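Local atomic coordinates of succinylglutamate desuccinylase/aspartoacylase (Shewanella frigidimarina, PDB entry 3LWU), a protein that binds a zinc ion and is probably a hydrolase of the succinylglutamate desuccinylase/aspartoacylase family, perhaps acting on ester bonds. Residues 220-225 against 233-238. Residues are numbered along the deposited sequence; the frame is centred on the assembly and turned at random.
Sequences LIIPNS and ATFCPW
F235 reaches from helix 230-247 to the end of strand 218-222, where the rim of its ring meets I222 and the carbonyl of P223. Its CG sits between the backbone N and the carbonyl carbon, chi1 67°, and this swings the ring off the helix toward the strand end. CZ then lies 3.6 Å from I222 CD1, with CE2 of the same ring only slightly farther from that methyl. I222 comes in at the edge, close to the ring plane, so the methyl meets ring carbons at the rim and not the pi face. P223 O lies near the ring plane too, 3.9 Å from F235 CE1, a polar atom facing the C-H edge without a hydrogen bond. Beyond these two segments, Y206 and P204 also pack on F235. With the ring cut back to an alanine here, the I222 methyl is likely to lose its aromatic neighbour, and a gap would probably open between strand end and helix.

One residue on, C236 turns its sulfur to the loop that follows the strand. SG stands 3.6 Å from N224 OD1 and 3.7 Å from S225 O, so the thiol faces two oxygens, though neither approach counts as a hydrogen bond. N224 brings its amide over with CG anti to the backbone N, chi1 -175°, and ND2 makes a weak hydrogen bond to E243 farther along the helix.

No hydrogen bond joins the two segments, which meet through van der Waals contacts of F235 and C236 with side chains and backbone oxygens of the strand end and loop. I222 lies about 11 Å, side chain to side chain, from the zinc ligand H192. The pairing is a strand-loop-helix connection within the zinc-dependent catalytic domain of the M14-like succinylglutamate desuccinylase/aspartoacylase family, the helix packing back against the end of the strand that precedes it and the loop after it.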
# COMPACT_ATOMS: atom_id res chain seq x y z
N LEU A 220 2.73 -30.50 -10.74
CA LEU A 220 4.15 -30.22 -10.73
C LEU A 220 4.84 -31.21 -9.78
O LEU A 220 4.48 -31.31 -8.61
CB LEU A 220 4.41 -28.80 -10.26
CG LEU A 220 3.87 -27.78 -11.26
CD1 LEU A 220 3.48 -26.47 -10.59
CD2 LEU A 220 4.86 -27.58 -12.36
N ILE A 221 5.82 -31.94 -10.29
CA ILE A 221 6.51 -32.95 -9.53
C ILE A 221 7.72 -32.29 -8.93
O ILE A 221 8.60 -31.89 -9.66
CB ILE A 221 6.95 -34.14 -10.42
CG1 ILE A 221 5.75 -34.68 -11.20
CG2 ILE A 221 7.54 -35.22 -9.56
CD1 ILE A 221 6.07 -35.76 -12.23
N ILE A 222 7.75 -32.16 -7.62
CA ILE A 222 8.82 -31.43 -6.95
C ILE A 222 9.86 -32.39 -6.30
O ILE A 222 9.52 -33.49 -5.89
CB ILE A 222 8.25 -30.40 -5.96
CG1 ILE A 222 7.63 -31.05 -4.73
CG2 ILE A 222 7.18 -29.52 -6.66
CD1 ILE A 222 7.02 -30.03 -3.74
N PRO A 223 11.13 -31.97 -6.24
CA PRO A 223 12.16 -32.78 -5.60
C PRO A 223 12.19 -32.60 -4.07
O PRO A 223 11.33 -31.91 -3.49
CB PRO A 223 13.45 -32.22 -6.21
CG PRO A 223 13.15 -30.75 -6.36
CD PRO A 223 11.68 -30.68 -6.73
N ASN A 224 13.18 -33.24 -3.46
CA ASN A 224 13.44 -33.20 -2.03
C ASN A 224 14.27 -31.97 -1.69
O ASN A 224 15.49 -32.03 -1.69
CB ASN A 224 14.23 -34.44 -1.62
CG ASN A 224 14.43 -34.52 -0.12
OD1 ASN A 224 13.89 -33.69 0.64
ND2 ASN A 224 15.18 -35.54 0.32
N SER A 225 13.61 -30.87 -1.41
CA SER A 225 14.31 -29.61 -1.35
C SER A 225 13.50 -28.67 -0.48
O SER A 225 12.30 -28.53 -0.70
CB SER A 225 14.44 -29.05 -2.77
OG SER A 225 15.47 -28.09 -2.84
N ALA A 233 8.35 -28.14 4.43
CA ALA A 233 8.61 -28.19 5.88
C ALA A 233 8.08 -29.49 6.52
O ALA A 233 8.65 -30.03 7.46
CB ALA A 233 8.01 -26.98 6.56
N THR A 234 6.99 -29.97 5.96
CA THR A 234 6.27 -31.15 6.40
C THR A 234 6.91 -32.45 5.91
O THR A 234 7.10 -33.35 6.72
CB THR A 234 4.81 -31.05 5.90
OG1 THR A 234 4.13 -30.11 6.72
CG2 THR A 234 4.12 -32.31 6.01
N PHE A 235 7.24 -32.54 4.61
CA PHE A 235 7.75 -33.79 4.03
C PHE A 235 9.26 -33.97 4.04
O PHE A 235 9.73 -35.09 4.10
CB PHE A 235 7.20 -34.08 2.60
CG PHE A 235 7.65 -33.10 1.47
CD1 PHE A 235 8.94 -33.18 0.89
CD2 PHE A 235 6.73 -32.21 0.89
CE1 PHE A 235 9.31 -32.34 -0.19
CE2 PHE A 235 7.09 -31.34 -0.20
CZ PHE A 235 8.38 -31.41 -0.73
N CYS A 236 10.02 -32.88 3.97
CA CYS A 236 11.48 -33.01 3.85
C CYS A 236 12.11 -33.83 4.95
O CYS A 236 12.89 -34.74 4.66
CB CYS A 236 12.17 -31.66 3.76
SG CYS A 236 12.07 -30.92 2.08
N PRO A 237 11.79 -33.53 6.22
CA PRO A 237 12.45 -34.32 7.28
C PRO A 237 12.14 -35.79 7.15
O PRO A 237 13.03 -36.63 7.41
CB PRO A 237 11.84 -33.77 8.57
CG PRO A 237 11.27 -32.44 8.19
CD PRO A 237 10.81 -32.61 6.78
N TRP A 238 10.89 -36.12 6.76
CA TRP A 238 10.54 -37.52 6.59
C TRP A 238 11.22 -38.14 5.38
O TRP A 238 11.64 -39.29 5.46
CB TRP A 238 9.03 -37.74 6.53
CG TRP A 238 8.33 -37.39 7.81
CD1 TRP A 238 7.72 -36.22 8.10
CD2 TRP A 238 8.17 -38.21 8.96
NE1 TRP A 238 7.19 -36.25 9.35
CE2 TRP A 238 7.46 -37.47 9.91
CE3 TRP A 238 8.56 -39.51 9.27
CZ2 TRP A 238 7.12 -37.98 11.15
CZ3 TRP A 238 8.23 -40.01 10.52
CH2 TRP A 238 7.51 -39.25 11.43